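Local coordinates for protein aldolase (Escherichia coli, PDB 6VOP) that is of unknown function but belongs to the class II aldolase and adducin N-terminal domain family, within the AraD-like group of proteins, at residues M128-V133 / N157-L162; M15-S20 / S173-A178. The protein carries 2 engineered substitutions. All blocks are in the same frame, centred on the assembly; numbering follows the deposited sequence.

Interaction 1 (M128-V133 / N157-L162); sequences MRMGNV and NQAFLL
Val133 and Met130 approach strand 159-162 and the residue before it, with the end-to-end directions of the touching parts 56° apart; the backbones come nearest at CA of Val133 and CA of Phe160, 5.1 Å apart. After helix 125-129, Gly131 is the first residue to leave helical backbone angles, with a positive phi of 92°, a conformation in which a beta carbon would collide with the preceding carbonyl oxygen, so glycine suits the turn that swings the chain toward the strand.

Ala159 points its methyl toward segment 128-133, and its small size lets two larger side chains close on it. From Met130, SD lies 3.7 Å from Ala159 CB; from Val133, CG2 reaches the same CB at 4.2 Å. The other branch, CG1, set anti to the backbone N (chi1 -173°), runs on to Leu161, 4.2 Å from its CB, so the forked valine spans two strand residues. Gln158 lays its CG against the backbone of Met130, 3.7 Å from the carbonyl O of that residue, and its extended chain carries the amide alongside the carbonyl of Arg129 without hydrogen bonding to it. The guanidinium of Arg129 turns away to Asn180 of helix 174-194, and Asn157 ND2 bonds to Leu153 O.

Beyond Val133 the chain enters strand 135-136, which pairs in parallel with 159-162 through Leu161; with helix 144-153 between them, these strands form a beta-alpha-beta crossover unit at one margin of the sheet.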
ATOM      1  N   MET A 128      17.778   2.020  18.959  1.00 46.63           N
ATOM      2  CA  MET A 128      19.144   2.172  18.467  1.00 47.47           C
ATOM      3  C   MET A 128      19.321   3.490  17.723  1.00 45.65           C
ATOM      4  O   MET A 128      20.304   4.208  17.939  1.00 52.30           O
ATOM      5  CB  MET A 128      19.510   0.999  17.557  1.00 51.00           C
ATOM      6  CG  MET A 128      19.790  -0.302  18.283  1.00 59.00           C
ATOM      7  SD  MET A 128      20.047  -1.663  17.130  1.00 65.20           S
ATOM      8  CE  MET A 128      21.470  -1.075  16.216  1.00 64.54           C
ATOM      9  N   ARG A 129      18.380   3.822  16.841  1.00 44.69           N
ATOM     10  CA  ARG A 129      18.520   4.979  15.965  1.00 49.64           C
ATOM     11  C   ARG A 129      18.075   6.281  16.624  1.00 52.19           C
ATOM     12  O   ARG A 129      18.760   7.302  16.495  1.00 56.97           O
ATOM     13  CB  ARG A 129      17.728   4.754  14.674  1.00 54.09           C
ATOM     14  CG  ARG A 129      18.017   3.427  13.983  1.00 56.61           C
ATOM     15  CD  ARG A 129      17.092   3.214  12.792  1.00 54.88           C
ATOM     16  NE  ARG A 129      17.428   4.104  11.686  1.00 53.81           N
ATOM     17  CZ  ARG A 129      18.290   3.799  10.722  1.00 67.23           C
ATOM     18  NH1 ARG A 129      18.900   2.622  10.724  1.00 75.14           N
ATOM     19  NH2 ARG A 129      18.542   4.670   9.756  1.00 72.37           N
ATOM     20  N   MET A 130      16.947   6.271  17.332  1.00 47.85           N
ATOM     21  CA  MET A 130      16.363   7.487  17.890  1.00 52.25           C
ATOM     22  C   MET A 130      16.366   7.533  19.410  1.00 51.19           C
ATOM     23  O   MET A 130      16.674   8.578  19.988  1.00 57.06           O
ATOM     24  CB  MET A 130      14.922   7.654  17.391  1.00 47.16           C
ATOM     25  CG  MET A 130      14.808   8.129  15.951  1.00 46.60           C
ATOM     26  SD  MET A 130      13.273   7.576  15.177  1.00 52.41           S
ATOM     27  CE  MET A 130      13.662   5.861  14.835  1.00 48.71           C
ATOM     28  N   GLY A 131      16.023   6.440  20.072  1.00 38.79           N
ATOM     29  CA  GLY A 131      15.963   6.416  21.535  1.00 34.28           C
ATOM     30  C   GLY A 131      14.563   6.763  22.048  1.00 52.58           C
ATOM     31  O   GLY A 131      13.619   6.013  21.824  1.00 61.26           O
ATOM     32  N   ASN A 132      14.452   7.900  22.729  1.00 51.00           N
ATOM     33  CA  ASN A 132      13.181   8.342  23.282  1.00 48.53           C
ATOM     34  C   ASN A 132      12.428   9.195  22.272  1.00 44.80           C
ATOM     35  O   ASN A 132      13.009  10.065  21.616  1.00 50.96           O
ATOM     36  CB  ASN A 132      13.399   9.136  24.568  1.00 58.19           C
ATOM     37  CG  ASN A 132      14.013   8.300  25.663  1.00 69.40           C
ATOM     38  OD1 ASN A 132      13.890   7.075  25.662  1.00 74.26           O
ATOM     39  ND2 ASN A 132      14.684   8.954  26.603  1.00 73.35           N
ATOM     40  N   VAL A 133      11.130   8.935  22.153  1.00 37.65           N
ATOM     41  CA  VAL A 133      10.256   9.744  21.308  1.00 34.83           C
ATOM     42  C   VAL A 133       9.292  10.499  22.215  1.00 36.96           C
ATOM     43  O   VAL A 133       8.211   9.984  22.538  1.00 37.44           O
ATOM     44  CB  VAL A 133       9.505   8.883  20.284  1.00 29.86           C
ATOM     45  CG1 VAL A 133       8.736   9.770  19.316  1.00 28.24           C
ATOM     46  CG2 VAL A 133      10.476   7.984  19.537  1.00 26.42           C
ATOM     47  N   ASN A 157      17.001  14.757  21.897  1.00 52.30           N
ATOM     48  CA  ASN A 157      16.084  13.878  21.189  1.00 34.40           C
ATOM     49  C   ASN A 157      16.165  14.180  19.701  1.00 41.77           C
ATOM     50  O   ASN A 157      16.361  15.329  19.298  1.00 52.49           O
ATOM     51  CB  ASN A 157      14.636  14.038  21.676  1.00 32.54           C
ATOM     52  CG  ASN A 157      14.490  13.799  23.167  1.00 40.71           C
ATOM     53  OD1 ASN A 157      14.656  12.676  23.647  1.00 47.37           O
ATOM     54  ND2 ASN A 157      14.176  14.855  23.907  1.00 42.50           N
ATOM     55  N   GLN A 158      16.012  13.136  18.888  1.00 48.14           N
ATOM     56  CA  GLN A 158      15.999  13.289  17.442  1.00 56.98           C
ATOM     57  C   GLN A 158      14.667  12.909  16.809  1.00 45.36           C
ATOM     58  O   GLN A 158      14.533  13.001  15.584  1.00 48.39           O
ATOM     59  CB  GLN A 158      17.129  12.467  16.805  1.00 73.26           C
ATOM     60  CG  GLN A 158      17.392  11.129  17.470  1.00 82.41           C
ATOM     61  CD  GLN A 158      18.679  10.486  16.984  1.00 90.25           C
ATOM     62  OE1 GLN A 158      19.492  10.016  17.781  1.00 91.08           O
ATOM     63  NE2 GLN A 158      18.872  10.470  15.669  1.00 88.25           N
ATOM     64  N   ALA A 159      13.682  12.493  17.600  1.00 35.58           N
ATOM     65  CA  ALA A 159      12.344  12.226  17.093  1.00 27.05           C
ATOM     66  C   ALA A 159      11.324  12.746  18.093  1.00 29.34           C
ATOM     67  O   ALA A 159      11.573  12.771  19.300  1.00 23.75           O
ATOM     68  CB  ALA A 159      12.119  10.731  16.828  1.00 22.99           C
ATOM     69  N   PHE A 160      10.176  13.177  17.575  1.00 25.15           N
ATOM     70  CA  PHE A 160       9.132  13.774  18.394  1.00 28.13           C
ATOM     71  C   PHE A 160       7.777  13.416  17.806  1.00 34.08           C
ATOM     72  O   PHE A 160       7.624  13.305  16.586  1.00 33.86           O
ATOM     73  CB  PHE A 160       9.274  15.300  18.480  1.00 22.60           C
ATOM     74  CG  PHE A 160      10.681  15.770  18.714  1.00 23.35           C
ATOM     75  CD1 PHE A 160      11.158  15.948  20.001  1.00 35.39           C
ATOM     76  CD2 PHE A 160      11.527  16.032  17.648  1.00 23.17           C
ATOM     77  CE1 PHE A 160      12.452  16.379  20.221  1.00 31.67           C
ATOM     78  CE2 PHE A 160      12.820  16.460  17.861  1.00 27.29           C
ATOM     79  CZ  PHE A 160      13.285  16.635  19.150  1.00 32.36           C
ATOM     80  N   LEU A 161       6.792  13.244  18.683  1.00 26.70           N
ATOM     81  CA  LEU A 161       5.423  12.944  18.272  1.00 28.54           C
ATOM     82  C   LEU A 161       4.518  14.078  18.735  1.00 34.11           C
ATOM     83  O   LEU A 161       4.292  14.249  19.938  1.00 36.71           O
ATOM     84  CB  LEU A 161       4.956  11.604  18.835  1.00 21.44           C
ATOM     85  CG  LEU A 161       3.637  11.102  18.245  1.00 21.10           C
ATOM     86  CD1 LEU A 161       3.762  10.901  16.742  1.00 20.45           C
ATOM     87  CD2 LEU A 161       3.194   9.820  18.926  1.00 24.64           C
ATOM     88  N   LEU A 162       4.001  14.847  17.780  1.00 22.78           N
ATOM     89  CA  LEU A 162       3.097  15.953  18.070  1.00 24.18           C
ATOM     90  C   LEU A 162       1.675  15.413  18.173  1.00 25.67           C
ATOM     91  O   LEU A 162       1.174  14.792  17.230  1.00 31.32           O
ATOM     92  CB  LEU A 162       3.189  17.025  16.986  1.00 23.38           C
ATOM     93  CG  LEU A 162       4.322  18.052  17.061  1.00 23.96           C
ATOM     94  CD1 LEU A 162       5.683  17.383  16.989  1.00 22.12           C
ATOM     95  CD2 LEU A 162       4.175  19.078  15.946  1.00 23.54           C
TER

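Interaction 2 (M15-S20 / S173-A178); sequences MTRIAS and SLQEAA
Ile18 and Leu174 meet tip to tip between two helices that run almost parallel, the axes of 15-20 and 174-178 lying 11.2 Å apart at an angle of 13°. At that spacing large aliphatic side chains bridge the interval. The CB of Ile18 points toward the other helix and forks there. CG2, anti to the backbone N, comes within 4.1 Å of Ala178 CB, a small methyl that suits the approach of a branched neighbour. CG1 takes the other direction (chi1 -74°) and passes 4.0 Å above one face of the Arg17 guanidinium plane, toward its rim. At the tip, CD1 meets Leu174 CG at 3.8 Å and also lies beside the amide oxygen of Gln175.

Leu174 turns its CD2 to Met15, 3.7 Å from the CA of that residue, and the two side chains cross at about a right angle; both also pack on Leu37 of strand 33-38. Beside this pair Arg17 and Gln175 cross in the same way, their flat groups tilted 22° from parallel, while Asn55 of a second subunit packs on Arg17 and Cys52 of that subunit on Gln175. Ser173 caps the second helix, its OG accepting from Glu176 N at 3.1 Å.

Arg17 NH1 and Gln175 OE1, 3.6 Å apart, form no hydrogen bond, so across this pair of segments the association is chiefly one of apolar burial, with one polar pair beside it.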
ATOM      1  N   MET A  15      16.222  15.836  -2.198  1.00 27.57           N
ATOM      2  CA  MET A  15      15.000  16.177  -1.479  1.00 27.71           C
ATOM      3  C   MET A  15      13.769  15.893  -2.329  1.00 31.30           C
ATOM      4  O   MET A  15      12.802  15.294  -1.846  1.00 32.72           O
ATOM      5  CB  MET A  15      15.038  17.642  -1.055  1.00 31.20           C
ATOM      6  CG  MET A  15      13.701  18.198  -0.601  1.00 38.93           C
ATOM      7  SD  MET A  15      13.907  19.703   0.368  1.00 41.22           S
ATOM      8  CE  MET A  15      14.703  19.032   1.823  1.00 30.39           C
ATOM      9  N   THR A  16      13.794  16.311  -3.596  1.00 32.21           N
ATOM     10  CA  THR A  16      12.713  15.981  -4.517  1.00 26.67           C
ATOM     11  C   THR A  16      12.524  14.473  -4.628  1.00 32.85           C
ATOM     12  O   THR A  16      11.390  13.977  -4.598  1.00 32.70           O
ATOM     13  CB  THR A  16      13.001  16.584  -5.894  1.00 33.61           C
ATOM     14  OG1 THR A  16      13.065  18.011  -5.788  1.00 37.53           O
ATOM     15  CG2 THR A  16      11.917  16.203  -6.888  1.00 41.73           C
ATOM     16  N   ARG A  17      13.626  13.728  -4.748  1.00 27.59           N
ATOM     17  CA  ARG A  17      13.536  12.279  -4.901  1.00 34.73           C
ATOM     18  C   ARG A  17      12.968  11.627  -3.646  1.00 38.35           C
ATOM     19  O   ARG A  17      12.059  10.791  -3.723  1.00 43.72           O
ATOM     20  CB  ARG A  17      14.916  11.707  -5.238  1.00 31.05           C
ATOM     21  CG  ARG A  17      14.923  10.233  -5.620  1.00 37.54           C
ATOM     22  CD  ARG A  17      15.554   9.381  -4.530  1.00 50.73           C
ATOM     23  NE  ARG A  17      16.932   9.777  -4.255  1.00 58.28           N
ATOM     24  CZ  ARG A  17      17.674   9.270  -3.276  1.00 63.84           C
ATOM     25  NH1 ARG A  17      17.169   8.343  -2.472  1.00 66.74           N
ATOM     26  NH2 ARG A  17      18.920   9.690  -3.099  1.00 61.28           N
ATOM     27  N   ILE A  18      13.488  12.007  -2.477  1.00 31.86           N
ATOM     28  CA  ILE A  18      13.015  11.429  -1.223  1.00 30.61           C
ATOM     29  C   ILE A  18      11.561  11.812  -0.967  1.00 30.53           C
ATOM     30  O   ILE A  18      10.766  10.997  -0.480  1.00 26.02           O
ATOM     31  CB  ILE A  18      13.937  11.860  -0.066  1.00 34.48           C
ATOM     32  CG1 ILE A  18      15.263  11.099  -0.135  1.00 30.86           C
ATOM     33  CG2 ILE A  18      13.266  11.641   1.281  1.00 22.38           C
ATOM     34  CD1 ILE A  18      16.136  11.291   1.080  1.00 29.60           C
ATOM     35  N   ALA A  19      11.185  13.050  -1.301  1.00 27.09           N
ATOM     36  CA  ALA A  19       9.801  13.478  -1.117  1.00 27.15           C
ATOM     37  C   ALA A  19       8.850  12.637  -1.959  1.00 29.67           C
ATOM     38  O   ALA A  19       7.799  12.197  -1.478  1.00 30.87           O
ATOM     39  CB  ALA A  19       9.655  14.959  -1.461  1.00 30.60           C
ATOM     40  N   SER A  20       9.210  12.405  -3.224  1.00 34.51           N
ATOM     41  CA  SER A  20       8.365  11.593  -4.093  1.00 38.89           C
ATOM     42  C   SER A  20       8.221  10.177  -3.547  1.00 33.56           C
ATOM     43  O   SER A  20       7.134   9.590  -3.598  1.00 28.26           O
ATOM     44  CB  SER A  20       8.947  11.576  -5.506  1.00 33.11           C
ATOM     45  OG  SER A  20       8.286  10.630  -6.322  1.00 51.69           O
ATOM     46  N   SER A 173      21.542  13.593   8.336  1.00 37.75           N
ATOM     47  CA  SER A 173      21.425  13.725   6.891  1.00 36.52           C
ATOM     48  C   SER A 173      19.970  13.467   6.531  1.00 40.18           C
ATOM     49  O   SER A 173      19.226  12.859   7.304  1.00 43.10           O
ATOM     50  CB  SER A 173      22.356  12.759   6.149  1.00 38.65           C
ATOM     51  OG  SER A 173      21.888  11.424   6.231  1.00 36.98           O
ATOM     52  N   LEU A 174      19.570  13.944   5.348  1.00 38.84           N
ATOM     53  CA  LEU A 174      18.189  13.748   4.917  1.00 30.73           C
ATOM     54  C   LEU A 174      17.858  12.268   4.789  1.00 31.00           C
ATOM     55  O   LEU A 174      16.763  11.834   5.168  1.00 32.59           O
ATOM     56  CB  LEU A 174      17.932  14.470   3.595  1.00 32.09           C
ATOM     57  CG  LEU A 174      16.473  14.433   3.128  1.00 32.66           C
ATOM     58  CD1 LEU A 174      15.549  14.965   4.214  1.00 28.02           C
ATOM     59  CD2 LEU A 174      16.293  15.213   1.839  1.00 34.23           C
ATOM     60  N   GLN A 175      18.796  11.477   4.264  1.00 32.14           N
ATOM     61  CA  GLN A 175      18.579  10.037   4.182  1.00 36.16           C
ATOM     62  C   GLN A 175      18.416   9.431   5.570  1.00 40.52           C
ATOM     63  O   GLN A 175      17.551   8.573   5.784  1.00 37.27           O
ATOM     64  CB  GLN A 175      19.736   9.376   3.431  1.00 42.53           C
ATOM     65  CG  GLN A 175      19.484   7.923   3.050  1.00 54.01           C
ATOM     66  CD  GLN A 175      18.439   7.774   1.959  1.00 60.15           C
ATOM     67  OE1 GLN A 175      18.626   8.237   0.833  1.00 60.99           O
ATOM     68  NE2 GLN A 175      17.330   7.122   2.290  1.00 55.73           N
ATOM     69  N   GLU A 176      19.227   9.877   6.531  1.00 38.97           N
ATOM     70  CA  GLU A 176      19.128   9.346   7.886  1.00 37.90           C
ATOM     71  C   GLU A 176      17.797   9.719   8.525  1.00 36.25           C
ATOM     72  O   GLU A 176      17.133   8.873   9.135  1.00 39.36           O
ATOM     73  CB  GLU A 176      20.293   9.847   8.738  1.00 43.45           C
ATOM     74  CG  GLU A 176      20.429   9.118  10.061  1.00 53.50           C
ATOM     75  CD  GLU A 176      21.348   9.833  11.028  1.00 64.36           C
ATOM     76  OE1 GLU A 176      20.848  10.378  12.037  1.00 53.07           O
ATOM     77  OE2 GLU A 176      22.572   9.849  10.776  1.00 78.17           O
ATOM     78  N   ALA A 177      17.390  10.985   8.395  1.00 43.42           N
ATOM     79  CA  ALA A 177      16.112  11.407   8.957  1.00 26.24           C
ATOM     80  C   ALA A 177      14.942  10.708   8.276  1.00 39.94           C
ATOM     81  O   ALA A 177      13.933  10.414   8.926  1.00 43.50           O
ATOM     82  CB  ALA A 177      15.963  12.924   8.849  1.00 25.73           C
ATOM     83  N   ALA A 178      15.056  10.433   6.975  1.00 32.15           N
ATOM     84  CA  ALA A 178      14.007   9.689   6.287  1.00 33.76           C
ATOM     85  C   ALA A 178      13.936   8.254   6.793  1.00 36.32           C
ATOM     86  O   ALA A 178      12.850   7.739   7.084  1.00 27.43           O
ATOM     87  CB  ALA A 178      14.241   9.718   4.776  1.00 28.02           C
TER

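In the fold
From the N terminus, helix 7-24 supplies the first half of interaction 2, whose partner comes 153 residues later at the start of helix 174-194. All the strands of the sheet lie within that long loop. Interaction 1 closes a much shorter one, with 23 residues between its segments, nested entirely inside. It ties the chain after helix 125-129 to strand 159-162, whereas interaction 2 sets two helices side by side over strands 33-38 and 95-99. Their centres lie about 18 Å apart, yet they meet where Gln158 packs against Glu176. Helix 174-194 joins them further through Asn180, which holds Arg129, and both contacts touch the second subunit.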